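Beta-1,4-galactanase (Humicola insolens, PDB 1HJQ) hydrolyses the beta-1,4-galactosidic linkages of type I arabinogalactans, as a family 53 glycoside hydrolase. Local coordinates at residues A[201-206]-A[237-242]; A[213-218]-A[274-279]; A[221-226]-A[281-286]. All coordinates share one frame; numbering follows the deposited sequence.

Contact 1 (A[201-206]-A[237-242]); sequences FEMSDF and WGKEVA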
# COMPACT_ATOMS: atom_id res chain seq x y z
N PHE A 201 -8.95 5.16 19.74
CA PHE A 201 -9.15 5.06 18.29
C PHE A 201 -10.60 4.67 18.04
O PHE A 201 -10.99 3.53 18.26
CB PHE A 201 -8.22 4.01 17.69
CG PHE A 201 -8.15 4.06 16.19
CD1 PHE A 201 -7.90 5.26 15.54
CD2 PHE A 201 -8.28 2.90 15.44
CE1 PHE A 201 -7.77 5.31 14.16
CE2 PHE A 201 -8.16 2.94 14.05
CZ PHE A 201 -7.90 4.15 13.41
N GLU A 202 -11.39 5.63 17.58
CA GLU A 202 -12.81 5.40 17.35
C GLU A 202 -13.18 4.94 15.96
O GLU A 202 -12.42 5.12 15.00
CB GLU A 202 -13.58 6.67 17.66
CG GLU A 202 -13.17 7.34 18.96
CD GLU A 202 -14.11 8.45 19.36
OE1 GLU A 202 -15.30 8.14 19.64
OE2 GLU A 202 -13.68 9.62 19.40
N MET A 203 -14.37 4.36 15.85
CA MET A 203 -14.87 3.87 14.58
C MET A 203 -14.95 4.99 13.55
O MET A 203 -14.78 4.75 12.35
CB MET A 203 -16.24 3.24 14.77
CG MET A 203 -16.21 1.96 15.57
SD MET A 203 -15.09 0.76 14.83
CE MET A 203 -15.99 0.37 13.33
N SER A 204 -15.21 6.21 13.99
CA SER A 204 -15.32 7.33 13.06
C SER A 204 -13.97 7.94 12.71
O SER A 204 -13.90 8.90 11.94
CB SER A 204 -16.25 8.41 13.64
OG SER A 204 -15.77 8.92 14.87
N ASP A 205 -12.89 7.39 13.27
CA ASP A 205 -11.54 7.90 13.00
C ASP A 205 -10.94 7.39 11.71
O ASP A 205 -9.98 7.97 11.20
CB ASP A 205 -10.57 7.58 14.15
CG ASP A 205 -10.82 8.43 15.38
OD1 ASP A 205 -11.21 9.61 15.24
OD2 ASP A 205 -10.61 7.92 16.50
N PHE A 206 -11.47 6.29 11.17
CA PHE A 206 -10.94 5.77 9.92
C PHE A 206 -12.03 5.31 8.97
O PHE A 206 -13.16 5.09 9.38
CB PHE A 206 -9.92 4.65 10.15
CG PHE A 206 -10.50 3.37 10.65
CD1 PHE A 206 -11.11 3.29 11.89
CD2 PHE A 206 -10.36 2.20 9.90
CE1 PHE A 206 -11.57 2.07 12.38
CE2 PHE A 206 -10.81 0.98 10.38
CZ PHE A 206 -11.41 0.92 11.63
N TRP A 237 -17.05 -4.42 10.89
CA TRP A 237 -16.74 -3.02 11.13
C TRP A 237 -17.27 -2.04 10.09
O TRP A 237 -17.11 -0.84 10.23
CB TRP A 237 -15.23 -2.87 11.32
CG TRP A 237 -14.78 -3.46 12.63
CD1 TRP A 237 -15.06 -2.98 13.87
CD2 TRP A 237 -14.05 -4.68 12.82
NE1 TRP A 237 -14.55 -3.82 14.83
CE2 TRP A 237 -13.93 -4.87 14.22
CE3 TRP A 237 -13.48 -5.62 11.96
CZ2 TRP A 237 -13.27 -5.98 14.77
CZ3 TRP A 237 -12.83 -6.73 12.51
CH2 TRP A 237 -12.73 -6.89 13.91
N GLY A 238 -17.91 -2.58 9.05
CA GLY A 238 -18.48 -1.75 8.00
C GLY A 238 -17.59 -0.77 7.26
O GLY A 238 -18.08 0.25 6.74
N LYS A 239 -16.29 -1.05 7.18
CA LYS A 239 -15.38 -0.15 6.48
C LYS A 239 -15.12 -0.62 5.05
O LYS A 239 -15.27 -1.80 4.74
CB LYS A 239 -14.05 -0.08 7.22
CG LYS A 239 -14.17 0.42 8.64
CD LYS A 239 -14.75 1.81 8.66
CE LYS A 239 -14.78 2.37 10.05
NZ LYS A 239 -15.46 3.69 10.02
N GLU A 240 -14.72 0.30 4.17
CA GLU A 240 -14.40 -0.09 2.80
C GLU A 240 -13.08 -0.88 2.88
O GLU A 240 -12.22 -0.58 3.71
CB GLU A 240 -14.22 1.12 1.88
CG GLU A 240 -15.48 1.92 1.62
CD GLU A 240 -15.31 2.92 0.49
OE1 GLU A 240 -14.36 3.72 0.54
OE2 GLU A 240 -16.13 2.90 -0.46
N VAL A 241 -12.94 -1.87 2.02
CA VAL A 241 -11.75 -2.71 2.05
C VAL A 241 -10.98 -2.69 0.73
O VAL A 241 -11.52 -2.35 -0.32
CB VAL A 241 -12.17 -4.16 2.39
CG1 VAL A 241 -11.03 -5.09 2.21
CG2 VAL A 241 -12.66 -4.22 3.81
N ALA A 242 -9.70 -3.07 0.79
CA ALA A 242 -8.89 -3.09 -0.42
C ALA A 242 -7.56 -3.81 -0.23
O ALA A 242 -6.99 -3.81 0.86
CB ALA A 242 -8.62 -1.66 -0.89

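Contact 2 (A[213-218]-A[274-279]); sequences FYPFYS and TQYIQS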
# COMPACT_ATOMS: atom_id res chain seq x y z
N PHE A 213 -1.79 -8.90 0.23
CA PHE A 213 -2.13 -10.26 -0.15
C PHE A 213 -1.09 -10.70 -1.17
O PHE A 213 -1.03 -10.17 -2.28
CB PHE A 213 -3.54 -10.29 -0.75
CG PHE A 213 -4.01 -11.67 -1.13
CD1 PHE A 213 -4.19 -12.65 -0.16
CD2 PHE A 213 -4.23 -12.00 -2.46
CE1 PHE A 213 -4.60 -13.94 -0.51
CE2 PHE A 213 -4.64 -13.28 -2.82
CZ PHE A 213 -4.82 -14.25 -1.84
N TYR A 214 -0.25 -11.64 -0.77
CA TYR A 214 0.81 -12.16 -1.62
C TYR A 214 0.70 -13.67 -1.71
O TYR A 214 0.19 -14.32 -0.80
CB TYR A 214 2.18 -11.80 -1.04
CG TYR A 214 2.53 -10.34 -1.16
CD1 TYR A 214 3.00 -9.81 -2.36
CD2 TYR A 214 2.40 -9.49 -0.07
CE1 TYR A 214 3.33 -8.47 -2.47
CE2 TYR A 214 2.73 -8.14 -0.17
CZ TYR A 214 3.19 -7.64 -1.37
OH TYR A 214 3.50 -6.30 -1.47
N PRO A 215 1.19 -14.26 -2.80
CA PRO A 215 1.09 -15.71 -2.92
C PRO A 215 2.34 -16.47 -2.47
O PRO A 215 2.27 -17.66 -2.18
CB PRO A 215 0.84 -15.89 -4.41
CG PRO A 215 1.77 -14.85 -4.99
CD PRO A 215 1.52 -13.64 -4.10
N PHE A 216 3.47 -15.77 -2.41
CA PHE A 216 4.74 -16.41 -2.07
C PHE A 216 5.27 -16.32 -0.64
O PHE A 216 6.48 -16.41 -0.42
CB PHE A 216 5.82 -15.91 -3.04
CG PHE A 216 5.78 -14.42 -3.29
CD1 PHE A 216 5.88 -13.51 -2.24
CD2 PHE A 216 5.65 -13.92 -4.59
CE1 PHE A 216 5.86 -12.14 -2.48
CE2 PHE A 216 5.62 -12.55 -4.84
CZ PHE A 216 5.73 -11.66 -3.78
N TYR A 217 4.39 -16.17 0.34
CA TYR A 217 4.83 -16.10 1.73
C TYR A 217 4.12 -17.13 2.60
O TYR A 217 4.31 -17.16 3.82
CB TYR A 217 4.60 -14.69 2.30
CG TYR A 217 5.52 -13.62 1.75
CD1 TYR A 217 6.90 -13.79 1.74
CD2 TYR A 217 5.00 -12.42 1.27
CE1 TYR A 217 7.75 -12.79 1.27
CE2 TYR A 217 5.84 -11.41 0.80
CZ TYR A 217 7.21 -11.60 0.80
OH TYR A 217 8.04 -10.60 0.34
N SER A 218 3.30 -17.97 1.98
CA SER A 218 2.54 -18.99 2.71
C SER A 218 1.48 -19.60 1.81
O SER A 218 0.76 -18.89 1.11
CB SER A 218 1.86 -18.35 3.92
OG SER A 218 0.87 -19.21 4.47
N THR A 274 -1.81 -11.56 -15.27
CA THR A 274 -3.14 -11.08 -15.63
C THR A 274 -4.18 -11.90 -14.91
O THR A 274 -5.04 -11.38 -14.21
CB THR A 274 -3.36 -11.21 -17.16
OG1 THR A 274 -2.32 -10.51 -17.85
CG2 THR A 274 -4.71 -10.61 -17.56
N GLN A 275 -4.06 -13.21 -15.07
CA GLN A 275 -4.96 -14.17 -14.45
C GLN A 275 -5.05 -13.96 -12.94
O GLN A 275 -6.14 -13.86 -12.38
CB GLN A 275 -4.45 -15.58 -14.76
CG GLN A 275 -5.43 -16.70 -14.56
CD GLN A 275 -4.84 -18.03 -14.99
OE1 GLN A 275 -4.20 -18.12 -16.05
NE2 GLN A 275 -5.04 -19.06 -14.18
N TYR A 276 -3.89 -13.88 -12.28
CA TYR A 276 -3.85 -13.69 -10.84
C TYR A 276 -4.41 -12.35 -10.38
O TYR A 276 -5.23 -12.29 -9.47
CB TYR A 276 -2.41 -13.83 -10.32
CG TYR A 276 -2.30 -13.72 -8.81
CD1 TYR A 276 -2.57 -14.81 -7.98
CD2 TYR A 276 -1.91 -12.53 -8.21
CE1 TYR A 276 -2.46 -14.71 -6.58
CE2 TYR A 276 -1.80 -12.41 -6.83
CZ TYR A 276 -2.07 -13.50 -6.02
OH TYR A 276 -1.93 -13.37 -4.65
N ILE A 277 -3.95 -11.27 -11.01
CA ILE A 277 -4.41 -9.94 -10.64
C ILE A 277 -5.91 -9.84 -10.82
O ILE A 277 -6.59 -9.19 -10.04
CB ILE A 277 -3.71 -8.86 -11.48
CG1 ILE A 277 -2.20 -8.87 -11.18
CG2 ILE A 277 -4.30 -7.48 -11.16
CD1 ILE A 277 -1.39 -7.96 -12.06
N GLN A 278 -6.42 -10.50 -11.85
CA GLN A 278 -7.84 -10.47 -12.12
C GLN A 278 -8.63 -11.28 -11.10
O GLN A 278 -9.71 -10.87 -10.68
CB GLN A 278 -8.11 -10.96 -13.55
CG GLN A 278 -9.56 -10.85 -14.01
CD GLN A 278 -9.68 -10.38 -15.45
OE1 GLN A 278 -8.97 -10.87 -16.34
NE2 GLN A 278 -10.60 -9.44 -15.70
N SER A 279 -8.09 -12.43 -10.70
CA SER A 279 -8.75 -13.28 -9.71
C SER A 279 -8.86 -12.53 -8.38
O SER A 279 -9.90 -12.57 -7.71
CB SER A 279 -7.95 -14.56 -9.47
OG SER A 279 -7.85 -15.32 -10.65

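Contact 3 (A[221-226]-A[281-286]); sequences ATLDSL and ANVVSS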
# COMPACT_ATOMS: atom_id res chain seq x y z
N ALA A 221 -2.40 -18.36 1.89
CA ALA A 221 -2.99 -17.18 1.25
C ALA A 221 -3.92 -17.51 0.09
O ALA A 221 -3.74 -17.02 -1.03
CB ALA A 221 -1.87 -16.25 0.78
N THR A 222 -4.93 -18.34 0.35
CA THR A 222 -5.89 -18.72 -0.68
C THR A 222 -6.85 -17.58 -0.99
O THR A 222 -7.17 -16.77 -0.12
CB THR A 222 -6.72 -19.94 -0.24
OG1 THR A 222 -7.49 -19.60 0.91
CG2 THR A 222 -5.81 -21.10 0.11
N LEU A 223 -7.31 -17.52 -2.23
CA LEU A 223 -8.25 -16.48 -2.63
C LEU A 223 -9.49 -16.57 -1.75
O LEU A 223 -10.08 -15.55 -1.40
CB LEU A 223 -8.63 -16.66 -4.10
CG LEU A 223 -7.47 -16.50 -5.09
CD1 LEU A 223 -7.91 -16.96 -6.47
CD2 LEU A 223 -7.01 -15.04 -5.12
N ASP A 224 -9.89 -17.79 -1.39
CA ASP A 224 -11.06 -18.01 -0.55
C ASP A 224 -10.91 -17.38 0.83
O ASP A 224 -11.83 -16.73 1.32
CB ASP A 224 -11.33 -19.51 -0.39
CG ASP A 224 -12.18 -20.09 -1.50
OD1 ASP A 224 -12.54 -19.35 -2.45
OD2 ASP A 224 -12.51 -21.29 -1.43
N SER A 225 -9.75 -17.60 1.45
CA SER A 225 -9.49 -17.04 2.77
C SER A 225 -9.55 -15.51 2.72
O SER A 225 -10.11 -14.89 3.61
CB SER A 225 -8.12 -17.47 3.28
OG SER A 225 -8.10 -18.86 3.55
N LEU A 226 -8.96 -14.92 1.69
CA LEU A 226 -9.00 -13.47 1.54
C LEU A 226 -10.47 -13.09 1.42
O LEU A 226 -10.96 -12.17 2.06
CB LEU A 226 -8.24 -13.03 0.29
CG LEU A 226 -8.36 -11.56 -0.10
CD1 LEU A 226 -7.80 -10.68 1.01
CD2 LEU A 226 -7.62 -11.30 -1.40
N ALA A 281 -8.87 -9.35 -7.99
CA ALA A 281 -9.81 -8.26 -8.18
C ALA A 281 -11.23 -8.80 -7.99
O ALA A 281 -12.06 -8.17 -7.33
CB ALA A 281 -9.66 -7.65 -9.57
N ASN A 282 -11.50 -9.97 -8.55
CA ASN A 282 -12.82 -10.58 -8.42
C ASN A 282 -13.17 -10.78 -6.96
O ASN A 282 -14.31 -10.54 -6.56
CB ASN A 282 -12.88 -11.92 -9.15
CG ASN A 282 -12.64 -11.77 -10.63
OD1 ASN A 282 -13.15 -10.84 -11.27
ND2 ASN A 282 -11.88 -12.71 -11.21
N VAL A 283 -12.20 -11.24 -6.17
CA VAL A 283 -12.45 -11.45 -4.74
C VAL A 283 -12.85 -10.15 -4.08
O VAL A 283 -13.87 -10.08 -3.41
CB VAL A 283 -11.20 -12.04 -4.03
CG1 VAL A 283 -11.36 -11.94 -2.52
CG2 VAL A 283 -11.02 -13.49 -4.44
N VAL A 284 -12.05 -9.11 -4.28
CA VAL A 284 -12.34 -7.80 -3.71
C VAL A 284 -13.71 -7.27 -4.17
O VAL A 284 -14.53 -6.84 -3.35
CB VAL A 284 -11.26 -6.78 -4.09
CG1 VAL A 284 -11.57 -5.44 -3.47
CG2 VAL A 284 -9.90 -7.29 -3.65
N SER A 285 -13.95 -7.29 -5.47
CA SER A 285 -15.22 -6.81 -6.02
C SER A 285 -16.40 -7.59 -5.47
O SER A 285 -17.44 -7.00 -5.18
CB SER A 285 -15.23 -6.94 -7.54
OG SER A 285 -14.20 -6.16 -8.11
N SER A 286 -16.25 -8.91 -5.33
CA SER A 286 -17.33 -9.76 -4.83
C SER A 286 -17.81 -9.25 -3.48
O SER A 286 -18.99 -9.36 -3.16
CB SER A 286 -16.87 -11.21 -4.69
OG SER A 286 -16.06 -11.39 -3.54

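Contact 1 (A[201-206]-A[237-242])
Lys239 reaches across to Met203 and Phe206 and gives its ammonium group to two backbone oxygens. Lys239 NZ donates to Met203 O at 2.6 Å, tilted 24° from the carbonyl plane. It also donates to Phe206 O; here NZ is 2.8 Å from that O and the tilt is 18°. The lysine chain bends at chi2 (-60°) and then runs extended to the two carbonyls. On the way it passes over one face of the Phe206 ring. CE sits over the ring centre as a CH-pi contact, and NZ adds a cation-pi contact over the same face. Glu202 O lies at the edge of that ring, in its plane. In the TIM barrel this joins the loop entering strand 208-212 to the turn entering strand 240-245. Gly238, with positive phi, makes that turn after helix 223-237. Met203 CE meets Trp237 at the ring edge, 3.5 Å from CD1, and the sulfur makes an oblique Met-aromatic contact. Within 201-206, Asp205 OD2 accepts Glu202 N at 2.6 Å, on its anti side and tilted out of the carboxylate plane, and also bonds His158. Asp205 OD1 pairs with Trp162 NE1.

Contact 2 (A[213-218]-A[274-279])
Phe213 and Pro215 belong to the loop that follows strand 208-212 at the C-terminal, catalytic end of the (beta/alpha)8 barrel, and both meet Tyr276 of helix 270-286. Tyr276 makes the contact with its hydroxyl oxygen and the ring carbons next to it, CZ and CE1. Its OH lies 3.3 Å from Phe213 CE2 and 3.5 Å from Pro215 CD. Behind the hydroxyl, the ring touches the proline through carbon: Tyr276 CZ is 4.1 Å from Pro215 CB. Both side chains meet the tyrosine obliquely. The tyrosine reaches this position by pointing CG away from its own backbone N (chi1 -177°), which carries the ring off the helix toward the loop. Trp248 stacks on the Tyr276 ring. Between the two touching residues, the CB of Tyr214 points away from the helix, while the backbone C of Tyr214 still comes within 4.0 Å of Tyr276 OH. The Tyr214 OH is hydrogen-bonded to OE1 of Glu245, assigned as the nucleophile. In the helix, Gln275 O accepts both Ser279 N and Ser279 OG, from opposite faces of its plane. The hydroxyl of Tyr276 thus sits against phenylalanine and proline carbons. With no hydrogen bond between the two segments, van der Waals contact holds loop and helix together here.

Contact 3 (A[221-226]-A[281-286])
No aromatic ring takes part where Val283 meets Leu223 and Leu226; the flat group touched is the carbonyl of Leu223, whose O is 3.8 Å from Val283 CG2. Among the carbonyls of helix 270-286, those of Ala281 and Val283 are met by serine hydroxyls. Ser285 OG sits above the plane of the Ala281 carbonyl and donates to its oxygen, which also accepts Ser285 N. Ser286 OG donates to Val283 O at 2.6 Å, tilted 21° from the plane. The two valine methyls divide the work. CG2 also meets Leu223 CB at 4.0 Å. CG1, set opposite the backbone N (chi1 166°), rests against the branch of Leu226, 3.9 Å from CG and 4.0 Å from CD2. Replacing Val283 with an alanine would probably open a gap between the helices, leaving both Leu223 CB and Leu226 without the methyls they rest on. Thr222 is the N-cap of helix 223-237: its OG1 accepts Ser225 N at 3.1 Å. Asp262 adds a bond to Leu223 N. The contact packs the first turn of helix 223-237 against the last turns of helix 270-286, on the outside of the barrel. Arg227 and Leu230 continue the cover of Val283, while Leu226 and Val284 both reach inward to Val243 on strand 240-245.

Overall arrangement
Contacts 2 and 3 adjoin, with centres 9 Å apart, and both use helix 270-286. They touch mainly through Phe213, whose CD2 lies 3.6 Å from Leu226 CD2. Contact 1 lies where strands 208-212 and 240-245 begin, the opposite end from contact 2, with centres about 25 Å apart; the centre of contact 3 is about 20 Å from its own. Strand 240-245 leads from contact 1 to Glu245, assigned as the nucleophile. Contact 2 is nearest the active site: the side chain of Tyr214 is about 3 Å from that of Glu245 and about 5 Å from that of Glu135, assigned as the proton donor. The Leu226 side chain is about 10 Å from that of Glu245.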